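Lipase-specific foldase (Burkholderia glumae, PDB 2ES4) acts as a membrane-anchored chaperone that helps the secreted lipase fold during its passage through the periplasm. Local coordinates at residues Ser66-Leu71 / Ala113-Gly118; Arg83-Phe88 / Glu178-Asp183; Leu107-Ile112 / Glu124-Trp129; Asp251-Gln256 / Ala270-Asp275. All coordinates share one frame; numbering follows the deposited sequence.

Interaction 1: Ser66-Leu71 / Ala113-Gly118; sequences SHAPRL and AAQLDG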
loop_
_atom_site.group_PDB
_atom_site.type_symbol
_atom_site.label_atom_id
_atom_site.label_comp_id
_atom_site.label_asym_id
_atom_site.label_seq_id
_atom_site.Cartn_x
_atom_site.Cartn_y
_atom_site.Cartn_z
ATOM N N SER B 66 19.366 0.649 -0.484
ATOM C CA SER B 66 19.140 -0.754 -0.174
ATOM C C SER B 66 20.346 -1.599 -0.537
ATOM O O SER B 66 21.240 -1.141 -1.246
ATOM C CB SER B 66 17.923 -1.279 -0.923
ATOM O OG SER B 66 18.198 -1.425 -2.308
ATOM N N HIS B 67 20.382 -2.819 -0.010
ATOM C CA HIS B 67 21.462 -3.757 -0.305
ATOM C C HIS B 67 20.845 -4.932 -1.017
ATOM O O HIS B 67 19.674 -5.249 -0.800
ATOM C CB HIS B 67 22.158 -4.243 0.974
ATOM C CG HIS B 67 22.916 -3.180 1.700
ATOM N ND1 HIS B 67 23.544 -3.404 2.903
ATOM C CD2 HIS B 67 23.129 -1.869 1.411
ATOM C CE1 HIS B 67 24.108 -2.285 3.326
ATOM N NE2 HIS B 67 23.867 -1.341 2.433
ATOM N N ALA B 68 21.622 -5.562 -1.890
ATOM C CA ALA B 68 21.149 -6.721 -2.623
ATOM C C ALA B 68 20.941 -7.917 -1.732
ATOM O O ALA B 68 21.667 -8.080 -0.752
ATOM C CB ALA B 68 22.115 -7.069 -3.764
ATOM N N PRO B 69 19.884 -8.720 -1.993
ATOM C CA PRO B 69 19.644 -9.905 -1.169
ATOM C C PRO B 69 20.724 -10.935 -1.499
ATOM O O PRO B 69 21.328 -10.883 -2.576
ATOM C CB PRO B 69 18.245 -10.344 -1.604
ATOM C CG PRO B 69 18.160 -9.891 -2.995
ATOM C CD PRO B 69 18.786 -8.543 -2.955
ATOM N N ARG B 70 20.986 -11.840 -0.564
ATOM C CA ARG B 70 22.026 -12.844 -0.752
ATOM C C ARG B 70 21.659 -13.996 -1.664
ATOM O O ARG B 70 20.544 -14.518 -1.600
ATOM C CB ARG B 70 22.476 -13.405 0.602
ATOM C CG ARG B 70 22.792 -12.355 1.660
ATOM C CD ARG B 70 23.834 -11.366 1.184
ATOM N NE ARG B 70 25.128 -11.995 0.935
ATOM C CZ ARG B 70 26.151 -11.383 0.345
ATOM N NH1 ARG B 70 26.029 -10.124 -0.059
ATOM N NH2 ARG B 70 27.295 -12.027 0.156
ATOM N N LEU B 71 22.600 -14.368 -2.533
ATOM C CA LEU B 71 22.424 -15.499 -3.439
ATOM C C LEU B 71 22.683 -16.747 -2.594
ATOM O O LEU B 71 23.740 -16.859 -1.966
ATOM C CB LEU B 71 23.417 -15.438 -4.602
ATOM C CG LEU B 71 23.043 -14.542 -5.778
ATOM C CD1 LEU B 71 24.225 -14.333 -6.689
ATOM C CD2 LEU B 71 21.894 -15.168 -6.547
ATOM N N ALA B 113 29.036 -10.684 -9.385
ATOM C CA ALA B 113 30.472 -10.689 -9.131
ATOM C C ALA B 113 30.806 -10.235 -7.720
ATOM O O ALA B 113 31.658 -10.811 -7.075
ATOM C CB ALA B 113 31.186 -9.818 -10.131
ATOM N N ALA B 114 30.087 -9.235 -7.220
ATOM C CA ALA B 114 30.319 -8.724 -5.871
ATOM C C ALA B 114 30.175 -9.814 -4.805
ATOM O O ALA B 114 30.960 -9.876 -3.861
ATOM C CB ALA B 114 29.372 -7.584 -5.586
ATOM N N GLN B 115 29.209 -10.706 -5.009
ATOM C CA GLN B 115 28.953 -11.797 -4.076
ATOM C C GLN B 115 29.715 -13.081 -4.380
ATOM O O GLN B 115 30.207 -13.746 -3.467
ATOM C CB GLN B 115 27.454 -12.115 -4.030
ATOM C CG GLN B 115 26.584 -11.038 -3.404
ATOM C CD GLN B 115 25.131 -11.464 -3.265
ATOM O OE1 GLN B 115 24.835 -12.615 -2.936
ATOM N NE2 GLN B 115 24.218 -10.535 -3.516
ATOM N N LEU B 116 29.781 -13.442 -5.661
ATOM C CA LEU B 116 30.411 -14.691 -6.079
ATOM C C LEU B 116 31.635 -14.573 -6.974
ATOM O O LEU B 116 31.950 -15.511 -7.708
ATOM C CB LEU B 116 29.361 -15.563 -6.774
ATOM C CG LEU B 116 27.983 -15.680 -6.124
ATOM C CD1 LEU B 116 27.043 -16.419 -7.011
ATOM C CD2 LEU B 116 28.105 -16.339 -4.759
ATOM N N ASP B 117 32.351 -13.453 -6.890
ATOM C CA ASP B 117 33.551 -13.243 -7.717
ATOM C C ASP B 117 34.554 -14.369 -7.581
ATOM O O ASP B 117 34.980 -14.698 -6.470
ATOM C CB ASP B 117 34.249 -11.941 -7.339
ATOM C CG ASP B 117 34.596 -11.076 -8.539
ATOM O OD1 ASP B 117 35.011 -9.920 -8.320
ATOM O OD2 ASP B 117 34.462 -11.538 -9.692
ATOM N N GLY B 118 34.860 -15.002 -8.711
ATOM C CA GLY B 118 35.813 -16.100 -8.732
ATOM C C GLY B 118 35.332 -17.370 -8.057
ATOM O O GLY B 118 35.930 -17.818 -7.073
HETATM O O HOH W 1 25.978 -14.982 -1.934
#

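Interaction 2: Arg83-Phe88 / Glu178-Asp183; sequences RAVREF and EPFFGD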
loop_
_atom_site.group_PDB
_atom_site.type_symbol
_atom_site.label_atom_id
_atom_site.label_comp_id
_atom_site.label_asym_id
_atom_site.label_seq_id
_atom_site.Cartn_x
_atom_site.Cartn_y
_atom_site.Cartn_z
ATOM N N ARG B 83 13.859 -20.087 -4.170
ATOM C CA ARG B 83 13.284 -18.863 -4.720
ATOM C C ARG B 83 14.153 -17.640 -4.452
ATOM O O ARG B 83 14.013 -16.615 -5.122
ATOM C CB ARG B 83 11.885 -18.661 -4.155
ATOM C CG ARG B 83 11.090 -17.519 -4.781
ATOM C CD ARG B 83 9.649 -17.543 -4.312
ATOM N NE ARG B 83 9.527 -17.648 -2.855
ATOM C CZ ARG B 83 9.912 -16.712 -1.989
ATOM N NH1 ARG B 83 10.448 -15.581 -2.421
ATOM N NH2 ARG B 83 9.789 -16.924 -0.689
ATOM N N ALA B 84 15.080 -17.776 -3.506
ATOM C CA ALA B 84 16.002 -16.702 -3.151
ATOM C C ALA B 84 16.839 -16.280 -4.356
ATOM O O ALA B 84 17.215 -15.115 -4.474
ATOM C CB ALA B 84 16.895 -17.126 -2.012
ATOM N N VAL B 85 17.079 -17.219 -5.273
ATOM C CA VAL B 85 17.839 -16.932 -6.488
ATOM C C VAL B 85 17.055 -15.943 -7.344
ATOM O O VAL B 85 17.621 -14.974 -7.847
ATOM C CB VAL B 85 18.119 -18.206 -7.309
ATOM C CG1 VAL B 85 18.832 -17.869 -8.615
ATOM C CG2 VAL B 85 18.968 -19.158 -6.515
ATOM N N ARG B 86 15.748 -16.181 -7.469
ATOM C CA ARG B 86 14.866 -15.311 -8.245
ATOM C C ARG B 86 14.716 -13.936 -7.610
ATOM O O ARG B 86 14.637 -12.931 -8.318
ATOM C CB ARG B 86 13.480 -15.938 -8.388
ATOM C CG ARG B 86 12.468 -15.037 -9.089
ATOM C CD ARG B 86 11.059 -15.465 -8.837
ATOM N NE ARG B 86 10.108 -14.435 -9.241
ATOM C CZ ARG B 86 8.795 -14.495 -9.038
ATOM N NH1 ARG B 86 8.247 -15.546 -8.434
ATOM N NH2 ARG B 86 8.022 -13.492 -9.435
ATOM N N GLU B 87 14.657 -13.901 -6.280
ATOM C CA GLU B 87 14.512 -12.638 -5.557
ATOM C C GLU B 87 15.697 -11.721 -5.810
ATOM O O GLU B 87 15.534 -10.503 -5.898
ATOM C CB GLU B 87 14.342 -12.883 -4.065
ATOM C CG GLU B 87 13.102 -13.686 -3.724
ATOM C CD GLU B 87 12.843 -13.742 -2.238
ATOM O OE1 GLU B 87 13.722 -14.210 -1.489
ATOM O OE2 GLU B 87 11.745 -13.326 -1.818
ATOM N N PHE B 88 16.875 -12.322 -5.985
ATOM C CA PHE B 88 18.085 -11.569 -6.284
ATOM C C PHE B 88 17.922 -10.806 -7.597
ATOM O O PHE B 88 18.205 -9.610 -7.663
ATOM C CB PHE B 88 19.300 -12.495 -6.353
ATOM C CG PHE B 88 20.528 -11.836 -6.907
ATOM C CD1 PHE B 88 21.274 -10.947 -6.117
ATOM C CD2 PHE B 88 20.918 -12.059 -8.245
ATOM C CE1 PHE B 88 22.392 -10.277 -6.654
ATOM C CE2 PHE B 88 22.022 -11.400 -8.789
ATOM C CZ PHE B 88 22.764 -10.506 -7.994
ATOM N N GLU B 178 10.567 -24.399 -11.001
ATOM C CA GLU B 178 9.979 -24.731 -9.714
ATOM C C GLU B 178 10.350 -23.753 -8.593
ATOM O O GLU B 178 9.465 -23.208 -7.937
ATOM C CB GLU B 178 10.312 -26.187 -9.309
ATOM C CG GLU B 178 9.956 -26.555 -7.863
ATOM C CD GLU B 178 8.459 -26.507 -7.600
ATOM O OE1 GLU B 178 8.076 -26.615 -6.425
ATOM O OE2 GLU B 178 7.665 -26.363 -8.560
ATOM N N PRO B 179 11.657 -23.536 -8.343
ATOM C CA PRO B 179 12.031 -22.609 -7.279
ATOM C C PRO B 179 11.636 -21.166 -7.575
ATOM O O PRO B 179 11.333 -20.414 -6.664
ATOM C CB PRO B 179 13.540 -22.792 -7.209
ATOM C CG PRO B 179 13.914 -23.113 -8.555
ATOM C CD PRO B 179 12.881 -24.102 -8.938
ATOM N N PHE B 180 11.562 -20.822 -8.856
ATOM C CA PHE B 180 11.195 -19.478 -9.279
ATOM C C PHE B 180 9.727 -19.139 -9.107
ATOM O O PHE B 180 9.388 -18.137 -8.479
ATOM C CB PHE B 180 11.588 -19.247 -10.738
ATOM C CG PHE B 180 12.954 -18.663 -10.920
ATOM C CD1 PHE B 180 14.074 -19.202 -10.256
ATOM C CD2 PHE B 180 13.133 -17.556 -11.765
ATOM C CE1 PHE B 180 15.357 -18.640 -10.433
ATOM C CE2 PHE B 180 14.406 -16.987 -11.952
ATOM C CZ PHE B 180 15.518 -17.527 -11.285
ATOM N N PHE B 181 8.860 -19.987 -9.652
ATOM C CA PHE B 181 7.423 -19.749 -9.606
ATOM C C PHE B 181 6.599 -20.780 -8.866
ATOM O O PHE B 181 5.374 -20.681 -8.853
ATOM C CB PHE B 181 6.880 -19.592 -11.026
ATOM C CG PHE B 181 7.558 -18.521 -11.806
ATOM C CD1 PHE B 181 7.374 -17.168 -11.475
ATOM C CD2 PHE B 181 8.413 -18.852 -12.862
ATOM C CE1 PHE B 181 8.039 -16.151 -12.191
ATOM C CE2 PHE B 181 9.080 -17.849 -13.579
ATOM C CZ PHE B 181 8.897 -16.495 -13.246
ATOM N N GLY B 182 7.259 -21.741 -8.221
ATOM C CA GLY B 182 6.554 -22.784 -7.485
ATOM C C GLY B 182 5.501 -22.270 -6.531
ATOM O O GLY B 182 4.313 -22.487 -6.757
ATOM N N ASP B 183 5.929 -21.499 -5.533
ATOM C CA ASP B 183 5.020 -20.930 -4.540
ATOM C C ASP B 183 4.006 -19.972 -5.155
ATOM O O ASP B 183 2.810 -20.076 -4.877
ATOM C CB ASP B 183 5.808 -20.206 -3.451
ATOM C CG ASP B 183 6.838 -21.096 -2.783
ATOM O OD1 ASP B 183 6.472 -22.196 -2.311
ATOM O OD2 ASP B 183 8.020 -20.696 -2.735
#

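Interaction 3: Leu107-Ile112 / Glu124-Trp129; sequences LVRREI and EALGVW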
loop_
_atom_site.group_PDB
_atom_site.type_symbol
_atom_site.label_atom_id
_atom_site.label_comp_id
_atom_site.label_asym_id
_atom_site.label_seq_id
_atom_site.Cartn_x
_atom_site.Cartn_y
_atom_site.Cartn_z
ATOM N N LEU B 107 24.771 -4.199 -14.700
ATOM C CA LEU B 107 24.515 -4.131 -13.265
ATOM C C LEU B 107 24.420 -5.520 -12.642
ATOM O O LEU B 107 25.094 -5.794 -11.651
ATOM C CB LEU B 107 23.235 -3.337 -12.975
ATOM C CG LEU B 107 22.769 -3.285 -11.513
ATOM C CD1 LEU B 107 23.857 -2.686 -10.617
ATOM C CD2 LEU B 107 21.493 -2.499 -11.410
ATOM N N VAL B 108 23.601 -6.387 -13.233
ATOM C CA VAL B 108 23.428 -7.752 -12.734
ATOM C C VAL B 108 24.764 -8.492 -12.677
ATOM O O VAL B 108 25.073 -9.136 -11.676
ATOM C CB VAL B 108 22.439 -8.547 -13.604
ATOM C CG1 VAL B 108 22.314 -9.984 -13.104
ATOM C CG2 VAL B 108 21.081 -7.872 -13.588
ATOM N N ARG B 109 25.567 -8.361 -13.734
ATOM C CA ARG B 109 26.877 -9.010 -13.778
ATOM C C ARG B 109 27.765 -8.521 -12.642
ATOM O O ARG B 109 28.412 -9.325 -11.971
ATOM C CB ARG B 109 27.562 -8.762 -15.117
ATOM C CG ARG B 109 26.939 -9.532 -16.253
ATOM C CD ARG B 109 27.601 -9.210 -17.589
ATOM N NE ARG B 109 27.098 -10.063 -18.667
ATOM C CZ ARG B 109 27.326 -11.373 -18.765
ATOM N NH1 ARG B 109 28.052 -12.004 -17.852
ATOM N NH2 ARG B 109 26.813 -12.063 -19.775
ATOM N N ARG B 110 27.713 -7.214 -12.377
ATOM C CA ARG B 110 28.495 -6.608 -11.304
ATOM C C ARG B 110 28.011 -7.070 -9.933
ATOM O O ARG B 110 28.824 -7.370 -9.060
ATOM C CB ARG B 110 28.443 -5.080 -11.394
ATOM C CG ARG B 110 29.356 -4.351 -10.409
ATOM C CD ARG B 110 29.374 -2.857 -10.687
ATOM N NE ARG B 110 30.384 -2.154 -9.893
ATOM C CZ ARG B 110 30.250 -1.830 -8.609
ATOM N NH1 ARG B 110 31.229 -1.193 -7.982
ATOM N NH2 ARG B 110 29.133 -2.132 -7.952
ATOM N N GLU B 111 26.692 -7.152 -9.765
ATOM C CA GLU B 111 26.096 -7.578 -8.497
ATOM C C GLU B 111 26.425 -9.033 -8.194
ATOM O O GLU B 111 26.748 -9.374 -7.056
ATOM C CB GLU B 111 24.585 -7.382 -8.522
ATOM C CG GLU B 111 24.135 -5.947 -8.693
ATOM C CD GLU B 111 23.892 -5.219 -7.386
ATOM O OE1 GLU B 111 24.858 -4.991 -6.634
ATOM O OE2 GLU B 111 22.727 -4.864 -7.112
ATOM N N ILE B 112 26.377 -9.877 -9.225
ATOM C CA ILE B 112 26.708 -11.296 -9.084
ATOM C C ILE B 112 28.177 -11.426 -8.683
ATOM O O ILE B 112 28.510 -12.158 -7.749
ATOM C CB ILE B 112 26.495 -12.071 -10.400
ATOM C CG1 ILE B 112 25.009 -12.129 -10.746
ATOM C CG2 ILE B 112 27.067 -13.485 -10.284
ATOM C CD1 ILE B 112 24.690 -12.787 -12.069
ATOM N N GLU B 124 27.384 -20.133 -12.645
ATOM C CA GLU B 124 26.065 -20.743 -12.491
ATOM C C GLU B 124 24.999 -19.649 -12.434
ATOM O O GLU B 124 23.981 -19.740 -13.122
ATOM C CB GLU B 124 26.019 -21.581 -11.220
ATOM C CG GLU B 124 24.949 -22.651 -11.208
ATOM C CD GLU B 124 24.928 -23.422 -9.914
ATOM O OE1 GLU B 124 26.011 -23.841 -9.471
ATOM O OE2 GLU B 124 23.838 -23.604 -9.336
ATOM N N ALA B 125 25.279 -18.590 -11.668
ATOM C CA ALA B 125 24.369 -17.451 -11.528
ATOM C C ALA B 125 24.151 -16.744 -12.846
ATOM O O ALA B 125 23.015 -16.435 -13.204
ATOM C CB ALA B 125 24.881 -16.488 -10.486
ATOM N N LEU B 126 25.239 -16.545 -13.593
ATOM C CA LEU B 126 25.164 -15.906 -14.905
ATOM C C LEU B 126 24.347 -16.760 -15.866
ATOM O O LEU B 126 23.670 -16.234 -16.752
ATOM C CB LEU B 126 26.560 -15.674 -15.478
ATOM C CG LEU B 126 27.366 -14.523 -14.875
ATOM C CD1 LEU B 126 28.787 -14.554 -15.404
ATOM C CD2 LEU B 126 26.701 -13.200 -15.200
ATOM N N GLY B 127 24.379 -18.074 -15.640
ATOM C CA GLY B 127 23.628 -19.010 -16.459
ATOM C C GLY B 127 22.135 -18.837 -16.251
ATOM O O GLY B 127 21.387 -18.706 -17.221
ATOM N N VAL B 128 21.711 -18.775 -14.988
ATOM C CA VAL B 128 20.297 -18.589 -14.655
ATOM C C VAL B 128 19.831 -17.251 -15.211
ATOM O O VAL B 128 18.732 -17.156 -15.757
ATOM C CB VAL B 128 20.051 -18.616 -13.138
ATOM C CG1 VAL B 128 18.565 -18.478 -12.840
ATOM C CG2 VAL B 128 20.582 -19.903 -12.550
ATOM N N TRP B 129 20.706 -16.249 -15.123
ATOM C CA TRP B 129 20.418 -14.926 -15.641
ATOM C C TRP B 129 20.016 -14.987 -17.107
ATOM O O TRP B 129 19.053 -14.335 -17.515
ATOM C CB TRP B 129 21.619 -13.987 -15.466
ATOM C CG TRP B 129 21.443 -12.603 -16.054
ATOM C CD1 TRP B 129 22.354 -11.918 -16.803
ATOM C CD2 TRP B 129 20.288 -11.751 -15.943
ATOM N NE1 TRP B 129 21.847 -10.694 -17.167
ATOM C CE2 TRP B 129 20.584 -10.563 -16.656
ATOM C CE3 TRP B 129 19.027 -11.873 -15.314
ATOM C CZ2 TRP B 129 19.664 -9.498 -16.758
ATOM C CZ3 TRP B 129 18.112 -10.824 -15.410
ATOM C CH2 TRP B 129 18.438 -9.646 -16.130
#

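Interaction 4: Asp251-Gln256 / Ala270-Asp275; sequences DQMRAQ and AQMQQD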
loop_
_atom_site.group_PDB
_atom_site.type_symbol
_atom_site.label_atom_id
_atom_site.label_comp_id
_atom_site.label_asym_id
_atom_site.label_seq_id
_atom_site.Cartn_x
_atom_site.Cartn_y
_atom_site.Cartn_z
ATOM N N ASP B 251 -8.651 -0.924 34.408
ATOM C CA ASP B 251 -8.485 -2.095 35.275
ATOM C C ASP B 251 -8.993 -3.367 34.613
ATOM O O ASP B 251 -8.349 -4.414 34.710
ATOM C CB ASP B 251 -9.195 -1.910 36.622
ATOM C CG ASP B 251 -8.483 -0.928 37.538
ATOM O OD1 ASP B 251 -7.236 -0.855 37.511
ATOM O OD2 ASP B 251 -9.179 -0.226 38.304
ATOM N N GLN B 252 -10.129 -3.269 33.919
ATOM C CA GLN B 252 -10.706 -4.421 33.227
ATOM C C GLN B 252 -9.825 -4.825 32.052
ATOM O O GLN B 252 -9.619 -6.017 31.803
ATOM C CB GLN B 252 -12.104 -4.113 32.719
ATOM C CG GLN B 252 -13.120 -3.838 33.806
ATOM C CD GLN B 252 -14.473 -3.470 33.240
ATOM O OE1 GLN B 252 -14.580 -2.627 32.349
ATOM N NE2 GLN B 252 -15.518 -4.112 33.749
ATOM N N MET B 253 -9.295 -3.822 31.354
ATOM C CA MET B 253 -8.402 -4.046 30.218
ATOM C C MET B 253 -7.162 -4.791 30.710
ATOM O O MET B 253 -6.791 -5.811 30.144
ATOM C CB MET B 253 -7.991 -2.713 29.594
ATOM C CG MET B 253 -6.975 -2.825 28.465
ATOM S SD MET B 253 -7.572 -3.628 26.972
ATOM C CE MET B 253 -8.349 -2.247 26.156
ATOM N N ARG B 254 -6.581 -4.310 31.807
ATOM C CA ARG B 254 -5.399 -4.931 32.389
ATOM C C ARG B 254 -5.669 -6.372 32.807
ATOM O O ARG B 254 -4.909 -7.263 32.450
ATOM C CB ARG B 254 -4.915 -4.155 33.607
ATOM C CG ARG B 254 -3.583 -4.668 34.185
ATOM C CD ARG B 254 -3.201 -3.992 35.492
ATOM N NE ARG B 254 -3.119 -2.534 35.379
ATOM C CZ ARG B 254 -4.016 -1.690 35.883
ATOM N NH1 ARG B 254 -5.074 -2.153 36.541
ATOM N NH2 ARG B 254 -3.872 -0.385 35.710
ATOM N N ALA B 255 -6.775 -6.588 33.517
ATOM C CA ALA B 255 -7.149 -7.919 34.002
ATOM C C ALA B 255 -7.347 -8.948 32.899
ATOM O O ALA B 255 -6.751 -10.030 32.941
ATOM C CB ALA B 255 -8.391 -7.837 34.863
ATOM N N GLN B 256 -8.141 -8.589 31.894
ATOM C CA GLN B 256 -8.412 -9.486 30.783
ATOM C C GLN B 256 -7.195 -9.774 29.907
ATOM O O GLN B 256 -6.956 -10.923 29.522
ATOM C CB GLN B 256 -9.570 -8.961 29.934
ATOM C CG GLN B 256 -10.017 -9.922 28.831
ATOM C CD GLN B 256 -10.323 -11.314 29.358
ATOM O OE1 GLN B 256 -11.093 -11.474 30.309
ATOM N NE2 GLN B 256 -9.679 -12.322 28.775
ATOM N N ALA B 270 -3.551 -1.118 29.387
ATOM C CA ALA B 270 -4.228 -0.362 30.444
ATOM C C ALA B 270 -3.834 1.107 30.365
ATOM O O ALA B 270 -4.694 1.982 30.477
ATOM C CB ALA B 270 -3.883 -0.919 31.809
ATOM N N GLN B 271 -2.549 1.365 30.117
ATOM C CA GLN B 271 -2.054 2.735 29.987
ATOM C C GLN B 271 -2.670 3.384 28.752
ATOM O O GLN B 271 -3.015 4.566 28.778
ATOM C CB GLN B 271 -0.529 2.776 29.884
ATOM C CG GLN B 271 0.063 4.196 29.916
ATOM C CD GLN B 271 -0.275 4.942 31.199
ATOM O OE1 GLN B 271 0.158 4.554 32.282
ATOM N NE2 GLN B 271 -1.074 5.998 31.083
ATOM N N MET B 272 -2.827 2.592 27.689
ATOM C CA MET B 272 -3.434 3.073 26.447
ATOM C C MET B 272 -4.863 3.542 26.732
ATOM O O MET B 272 -5.264 4.620 26.284
ATOM C CB MET B 272 -3.452 1.966 25.394
ATOM C CG MET B 272 -4.180 2.338 24.103
ATOM S SD MET B 272 -4.518 0.904 23.085
ATOM C CE MET B 272 -5.901 0.236 23.967
ATOM N N GLN B 273 -5.603 2.750 27.509
ATOM C CA GLN B 273 -6.974 3.106 27.880
ATOM C C GLN B 273 -7.007 4.373 28.705
ATOM O O GLN B 273 -7.843 5.251 28.469
ATOM C CB GLN B 273 -7.658 1.993 28.671
ATOM C CG GLN B 273 -8.179 0.844 27.853
ATOM C CD GLN B 273 -9.152 1.263 26.760
ATOM O OE1 GLN B 273 -8.741 1.715 25.694
ATOM N NE2 GLN B 273 -10.442 1.088 27.011
ATOM N N GLN B 274 -6.063 4.477 29.641
ATOM C CA GLN B 274 -5.952 5.649 30.507
ATOM C C GLN B 274 -5.615 6.906 29.712
ATOM O O GLN B 274 -6.163 7.978 29.990
ATOM C CB GLN B 274 -4.904 5.429 31.598
ATOM C CG GLN B 274 -5.299 4.374 32.588
ATOM C CD GLN B 274 -4.338 4.182 33.727
ATOM O OE1 GLN B 274 -3.175 3.849 33.519
ATOM N NE2 GLN B 274 -4.824 4.378 34.949
ATOM N N ASP B 275 -4.742 6.765 28.711
ATOM C CA ASP B 275 -4.356 7.885 27.847
ATOM C C ASP B 275 -5.564 8.355 27.037
ATOM O O ASP B 275 -5.785 9.560 26.896
ATOM C CB ASP B 275 -3.240 7.489 26.874
ATOM C CG ASP B 275 -1.913 7.201 27.563
ATOM O OD1 ASP B 275 -1.813 7.331 28.799
ATOM O OD2 ASP B 275 -0.957 6.824 26.855
HETATM O O HOH W 2 -2.007 1.453 34.431
#

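Interaction 1: Ser66-Leu71 / Ala113-Gly118
Gln115 meets the extended segment 66-71 with its terminal amide and grips two neighbouring peptide groups. Its side chain runs straight beyond CG (chi2 -175°), which carries the amide out from helix 101-116 as far as the loop. There OE1 takes the backbone N-H of Leu71 at 2.9 Å from N, in the carbonyl plane and on a lone pair, with a nearly straight N-H...O angle of 166°. NE2 donates a hydrogen bond to Pro69 O, 3.1 Å away, from above the plane of that carbonyl. A water adds a second hydrogen bond to OE1 and also donates to Leu71 O, so OE1 has two donors. Arg70 lies over the amide: its guanidinium is stacked on it with the planes 19° apart, and NH1 comes to 3.5 Å from Gln115 CG. One residue on, Leu116 contributes a purely apolar touch, its CD1 resting 3.5 Å from Leu71 CD1, and it also packs on Ala121 of helix 120-137. His67 and Pro69 of the loop meet the chain of another protein. Donating to one peptide group and accepting from the next, the amide is favoured in this orientation over the flipped one.

Interaction 2: Arg83-Phe88 / Glu178-Asp183
Arg83 lies alongside the start of helix 177-198, with its CB 3.1 Å from Pro179 O. Its chain bends at chi3 and brings the guanidinium to Asp183, in a salt bridge whose hydrogen bond, NE to OD2 at 3.4 Å, is weak. NH1 makes a salt bridge to Glu87 OE2, four residues on, and that oxygen also hydrogen-bonds a polar side chain of another protein's chain. Both carboxylate oxygens lie at the guanidinium edge, in its plane, although the carboxylate of Asp183 is turned 71° from it. Val85 adds a looser apolar touch, CG1 meeting the edge of the Phe180 ring at CE1, 4.0 Å away. Arg86 CB sits squarely over the Phe180 ring, 3.5 Å from the centroid, in a CH-pi contact. With CG anti to the backbone N (chi1 175°) and the chain extended as far as NE, the arginine passes across that ring, and NH1 reaches Phe180 O in a 2.8 Å hydrogen bond. Phe181 then lies over one face of the guanidinium, CE1 3.6 Å from Arg86 CZ. Further salt bridges from Arg86 to Asp90 and Glu184 hold the buried charge on both helices. The short axes approach to 8.6 Å, with 92° between their directions. Helix 120-137 packs against the same cluster, Tyr132 meeting Phe180 edge-to-face and Tyr135 stacking on Phe181, while Phe88 packs on Ile112 and Gln115 of helix 101-116.

Interaction 3: Leu107-Ile112 / Glu124-Trp129
Trp129 NE1 and Arg109 NE, from the two helices that meet here, are held by one carboxylate, that of Asp105, one turn before Arg109: the indole N-H bonds OD1, and the arginine makes a salt bridge to OD2. Beyond that polar link the contact is apolar. Val108 packs over one face of the indole: CG1 sits over the five-membered ring, 3.9 Å from its centroid and 7° off the normal, a CH-pi contact, while CG2 reaches the six-membered ring at CZ2, 3.8 Å away. The Asp105 bond would fix the rotation of the indole they press on. The helices form an antiparallel hairpin, their short axes 10.4 Å apart with 153° between directions, joined by the brief turn before helix 120-137. Towards that turn Ile112 takes over. Its CG2, anti to the backbone N, meets Ala125 CB at 3.7 Å, and its CD1 touches Leu126 CD2 at the same distance of 3.7 Å. The small alanine lets the isoleucine come in close. At the outer margin Arg109 crosses Leu126 at about a right angle, with a tight approach of 3.2 Å between Arg109 NH1 and Leu126 CD2. Phe89 of helix 84-90 meets the Trp129 ring with the planes about 10° apart and also packs on Val108, while Phe88 of the same helix packs on Ile112.

Interaction 4: Asp251-Gln256 / Ala270-Asp275
Helices 250-258 and 263-294 run antiparallel here, their short axes 8.6 Å apart with 163° between directions, and Arg254 CA comes to 5.1 Å from Ala270 CA. The small alanine is consistent with that closeness: its CB packs 3.8 Å from Arg254 CB and also touches the bent end of that chain. Met253, next to Arg254 on helix 250-258, leaves the backbone with CG anti to N (chi1 176°), then bends twice, so that its methyl CE lands 3.5 Å from Gln273 CG; the two side chains cross at about a right angle. CE also lies against the Gln273 amide, whose NE2 donates to Ala248 O, and touches Met272 CE at 4.1 Å. Within its own helix Arg254 NH1 makes a salt bridge to Asp251 OD1, 2.7 Å away, in the guanidinium plane and on the anti lone pair of that oxygen; NH2 reaches Gln274 OE1 through a water. The arrangement is an antiparallel helical hairpin, with Met253 and Met272 packing on Leu243 and Ile240 of helix 221-245.

Overall arrangement
From the N terminus, the extended segment 66-71 comes first, and interaction 1 closes a loop from it to the end of helix 101-116. Helix 84-90 follows, and its partner waits until helix 177-198, so interaction 2 closes the longer loop and crosses interaction 1. Interaction 3, a short hairpin with 11 residues between its segments, also crosses interaction 1 and falls wholly within the span of interaction 2. These three touch one another and tie the loop 66-71, helices 84-90, 101-116 and 120-137, and the start of helix 177-198 into one packed region. Interaction 4 closes a later hairpin, 13 residues between segments, across the chain's centre, about 45 Å from interaction 2, centre to centre.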